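Local structure of single-stranded DNA-binding protein (Enterobacter phage Enc34, 5ODK) at residues I23-V28 and H60-K64; I67-I71 and M89-K93. The protein probably binds single-stranded DNA through an OB-fold domain and may act in phage DNA replication. All blocks are in the same frame, centred on the assembly; numbering follows the deposited sequence.

Contact 1. Residues I23-V28 and H60-K64; sequences IKVSNV and HGAIK
Ile63 lays its CG1-CD1 arm over the backbone of strand 23-26. Ile63 CD1 lies 3.9 Å from Ile23 CG2 and 3.8 Å from the carbonyl O of Lys24. Ile63 CG1 meets Val25 CG1 at 4.1 Å, the two side chains crossing at about a right angle. The arm reaches the strand because CG1 stands opposite the backbone N of Ile63 (chi1 -167°). One turn earlier, His60 sits at the N-cap position of the helix and reaches Ser26 of the same segment. His60 NE2 donates a hydrogen bond to Ser26 O, 2.7 Å long. The bond is nearly straight, 162° at the hydrogen, and the acceptor lies close to the ring plane. His60 ND1 is bonded to Pro56 O, so both ring nitrogens are engaged and the rotation of the ring is fixed. Val28 CG1 approaches the ring obliquely, 3.7 Å from His60 NE2. The carbonyl O of Asn27 lies near the ring edge, 3.2 Å from His60 CE1. Asn27 and Val28 both face Val145 in a G1 beta bulge, where the chain turns a corner. The helix follows strand 49-56 and precedes strand 92-94, consistent with an OB fold, where a helix commonly follows the third strand and packs against the barrel.

Contact 2. Residues I67-I71 and M89-K93; sequences IDEQI and MLFIK
Ile71 reaches from helix 61-76 into the bend formed by Leu90, Phe91 and Ile92, and each of its branches has a partner there. Ile71 CD1 touches Ile92 CG2 at 3.7 Å. Ile71 CG1 lies 3.7 Å from Phe91 CE2, approaching the ring obliquely. Ile71 CG2, the separate methyl branch, meets Leu90 CD2 at 3.9 Å. This spread follows from chi1 of -74°, which sets CG2 opposite the backbone N and leaves CG1 beside it. Ile67, one helical turn earlier, uses mainly its CG2. Ile67 CG2 lies 3.9 Å from Phe91 CZ and 4.2 Å from Ile92 CD1. The far end of the Phe91 ring thus bridges the two isoleucines. With chi1 at 65°, CG of Phe91 stands between its own backbone N and carbonyl carbon, and the ring extends back to the helix although its CB does not point there. Ile92 joins the same pair from the start of strand 92-94, with CD1 near Ile67 and CG2 near Ile71. All these contacts are apolar. Ile111 of strand 108-115 also touches Ile67, Phe91 and Ile92, while Ala164 and Ile162 of strand 159-173 pack on Phe91. Two residues spaced i and i+4 on one helix face meet a strand and its lead-in, as where a helix covers part of the hydrophobic core of an OB-fold domain.

Overall arrangement
Contacts 1 and 2 use successive turns of helix 61-76 and are both buried, their centres about 12 Å apart. Contact 1 sets the start of the helix against strand 23-26. Contact 2 sets its middle against strand 92-94 and the loop before it. Both strands belong to the same mixed sheet. The two contacts touch each other through apolar atoms: Val25 CG1 lies 3.8 Å from Ile67 CD1, and Lys64 CG lies 3.9 Å from Ile92 CD1. Their chemistry differs. Contact 1 pairs aliphatic packing with a hydrogen bond from a histidine to a backbone carbonyl near the corner at Asn27. Contact 2 is aliphatic and aromatic throughout.

Contact 1. Residues I23-V28 and H60-K64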
# COMPACT_ATOMS: atom_id res chain seq x y z
N ILE A 23 6.81 -0.67 -5.84
CA ILE A 23 5.78 -1.60 -6.27
C ILE A 23 4.50 -0.81 -6.45
O ILE A 23 4.01 -0.17 -5.50
CB ILE A 23 5.56 -2.71 -5.22
CG1 ILE A 23 6.88 -3.40 -4.87
CG2 ILE A 23 4.52 -3.71 -5.72
CD1 ILE A 23 6.78 -4.29 -3.66
N LYS A 24 3.90 -0.89 -7.64
CA LYS A 24 2.55 -0.37 -7.87
C LYS A 24 1.56 -1.52 -7.72
O LYS A 24 1.74 -2.55 -8.36
CB LYS A 24 2.40 0.26 -9.26
CG LYS A 24 1.02 0.87 -9.52
CD LYS A 24 0.97 1.52 -10.89
CE LYS A 24 -0.38 2.11 -11.21
NZ LYS A 24 -0.30 2.79 -12.55
N VAL A 25 0.58 -1.35 -6.84
CA VAL A 25 -0.57 -2.23 -6.73
C VAL A 25 -1.75 -1.49 -7.31
O VAL A 25 -2.09 -0.38 -6.87
CB VAL A 25 -0.84 -2.75 -5.32
CG1 VAL A 25 0.29 -3.67 -4.89
CG2 VAL A 25 -1.14 -1.67 -4.31
N SER A 26 -2.34 -2.06 -8.36
CA SER A 26 -3.38 -1.37 -9.13
C SER A 26 -4.74 -1.94 -8.84
O SER A 26 -4.88 -3.17 -8.68
CB SER A 26 -3.08 -1.41 -10.61
OG SER A 26 -1.79 -0.89 -10.88
N ASN A 27 -5.75 -1.08 -8.80
CA ASN A 27 -7.14 -1.51 -8.68
C ASN A 27 -7.38 -2.32 -7.41
O ASN A 27 -7.73 -3.51 -7.42
CB ASN A 27 -7.53 -2.25 -9.95
CG ASN A 27 -7.26 -1.42 -11.19
OD1 ASN A 27 -7.73 -0.26 -11.26
ND2 ASN A 27 -6.46 -1.96 -12.12
N VAL A 28 -7.20 -1.61 -6.31
CA VAL A 28 -7.39 -2.14 -4.95
C VAL A 28 -8.37 -1.23 -4.23
O VAL A 28 -8.51 -0.04 -4.60
CB VAL A 28 -6.07 -2.28 -4.20
CG1 VAL A 28 -5.17 -3.26 -4.92
CG2 VAL A 28 -5.38 -0.93 -4.01
N HIS A 60 -4.99 -10.51 -8.28
CA HIS A 60 -3.70 -9.94 -7.89
C HIS A 60 -2.68 -10.98 -7.48
O HIS A 60 -1.73 -10.64 -6.78
CB HIS A 60 -3.84 -8.89 -6.78
CG HIS A 60 -4.63 -7.68 -7.19
ND1 HIS A 60 -6.00 -7.67 -7.29
CD2 HIS A 60 -4.22 -6.42 -7.49
CE1 HIS A 60 -6.42 -6.45 -7.63
NE2 HIS A 60 -5.35 -5.68 -7.77
N GLY A 61 -2.80 -12.21 -7.99
CA GLY A 61 -1.84 -13.24 -7.60
C GLY A 61 -0.40 -12.93 -7.97
O GLY A 61 0.51 -13.12 -7.17
N ALA A 62 -0.16 -12.49 -9.20
CA ALA A 62 1.21 -12.22 -9.64
C ALA A 62 1.86 -11.09 -8.88
O ALA A 62 3.01 -11.19 -8.48
CB ALA A 62 1.25 -11.94 -11.14
N ILE A 63 1.12 -10.01 -8.67
CA ILE A 63 1.72 -8.90 -7.93
C ILE A 63 1.92 -9.27 -6.46
O ILE A 63 2.90 -8.84 -5.86
CB ILE A 63 0.96 -7.55 -8.13
CG1 ILE A 63 1.80 -6.35 -7.62
CG2 ILE A 63 -0.41 -7.60 -7.54
CD1 ILE A 63 3.09 -6.13 -8.37
N LYS A 64 1.05 -10.10 -5.89
CA LYS A 64 1.30 -10.57 -4.54
C LYS A 64 2.59 -11.39 -4.48
O LYS A 64 3.35 -11.25 -3.54
CB LYS A 64 0.10 -11.32 -3.98
CG LYS A 64 0.18 -11.49 -2.45
CD LYS A 64 0.65 -12.86 -2.12
CE LYS A 64 0.71 -12.91 -0.58
NZ LYS A 64 1.28 -14.19 -0.13

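Contact 2. Residues I67-I71 and M89-K93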
# COMPACT_ATOMS: atom_id res chain seq x y z
N ILE A 67 5.38 -9.06 -4.45
CA ILE A 67 5.48 -8.45 -3.11
C ILE A 67 6.19 -9.38 -2.14
O ILE A 67 7.09 -8.93 -1.41
CB ILE A 67 4.06 -8.06 -2.59
CG1 ILE A 67 3.57 -6.83 -3.33
CG2 ILE A 67 4.08 -7.82 -1.08
CD1 ILE A 67 2.08 -6.59 -3.18
N ASP A 68 5.85 -10.68 -2.16
CA ASP A 68 6.53 -11.61 -1.27
C ASP A 68 8.04 -11.64 -1.55
O ASP A 68 8.86 -11.67 -0.63
CB ASP A 68 5.92 -12.99 -1.36
CG ASP A 68 4.56 -13.12 -0.72
OD1 ASP A 68 4.16 -12.26 0.11
OD2 ASP A 68 3.89 -14.14 -1.00
N GLU A 69 8.40 -11.66 -2.83
CA GLU A 69 9.80 -11.66 -3.23
C GLU A 69 10.53 -10.40 -2.77
O GLU A 69 11.63 -10.42 -2.28
CB GLU A 69 9.92 -11.81 -4.74
CG GLU A 69 9.49 -13.21 -5.19
CD GLU A 69 9.15 -13.37 -6.64
OE1 GLU A 69 9.24 -12.43 -7.43
OE2 GLU A 69 8.79 -14.52 -7.01
N GLN A 70 9.86 -9.26 -2.88
CA GLN A 70 10.46 -7.99 -2.46
C GLN A 70 10.58 -7.91 -0.94
O GLN A 70 11.54 -7.32 -0.44
CB GLN A 70 9.68 -6.79 -3.01
CG GLN A 70 9.69 -6.78 -4.53
CD GLN A 70 11.08 -6.67 -5.12
OE1 GLN A 70 11.85 -5.81 -4.76
NE2 GLN A 70 11.42 -7.63 -5.97
N ILE A 71 9.63 -8.50 -0.22
CA ILE A 71 9.76 -8.63 1.23
C ILE A 71 11.02 -9.43 1.62
O ILE A 71 11.76 -9.02 2.52
CB ILE A 71 8.48 -9.23 1.83
CG1 ILE A 71 7.40 -8.16 1.84
CG2 ILE A 71 8.71 -9.78 3.24
CD1 ILE A 71 6.03 -8.71 2.19
N MET A 89 4.26 -9.66 11.45
CA MET A 89 4.95 -8.39 11.50
C MET A 89 5.28 -7.86 10.11
O MET A 89 6.10 -6.96 9.97
CB MET A 89 6.21 -8.57 12.38
CG MET A 89 5.86 -8.94 13.81
SD MET A 89 5.03 -7.58 14.67
CE MET A 89 6.44 -6.79 15.43
N LEU A 90 4.57 -8.36 9.11
CA LEU A 90 4.66 -7.85 7.74
C LEU A 90 3.52 -6.88 7.44
O LEU A 90 2.44 -6.97 8.01
CB LEU A 90 4.61 -9.01 6.72
CG LEU A 90 5.64 -10.10 6.86
CD1 LEU A 90 5.37 -11.20 5.84
CD2 LEU A 90 7.05 -9.55 6.78
N PHE A 91 3.76 -6.02 6.45
CA PHE A 91 2.74 -5.04 6.04
C PHE A 91 1.58 -5.65 5.26
O PHE A 91 0.62 -4.94 4.96
CB PHE A 91 3.37 -3.90 5.21
CG PHE A 91 3.95 -4.31 3.88
CD1 PHE A 91 3.14 -4.45 2.78
CD2 PHE A 91 5.32 -4.52 3.72
CE1 PHE A 91 3.66 -4.80 1.55
CE2 PHE A 91 5.85 -4.86 2.49
CZ PHE A 91 5.02 -4.97 1.39
N ILE A 92 1.70 -6.93 4.86
CA ILE A 92 0.66 -7.59 4.07
C ILE A 92 0.15 -8.77 4.89
O ILE A 92 0.95 -9.54 5.42
CB ILE A 92 1.14 -8.00 2.68
CG1 ILE A 92 0.00 -8.63 1.86
CG2 ILE A 92 2.37 -8.91 2.72
CD1 ILE A 92 0.30 -8.76 0.37
N LYS A 93 -1.16 -8.89 5.00
CA LYS A 93 -1.82 -9.90 5.79
C LYS A 93 -2.96 -10.54 5.00
O LYS A 93 -3.40 -10.03 3.96
CB LYS A 93 -2.35 -9.29 7.12
CG LYS A 93 -1.20 -8.91 8.06
CD LYS A 93 -1.56 -8.32 9.43
CE LYS A 93 -0.30 -8.26 10.29
NZ LYS A 93 -0.61 -7.67 11.61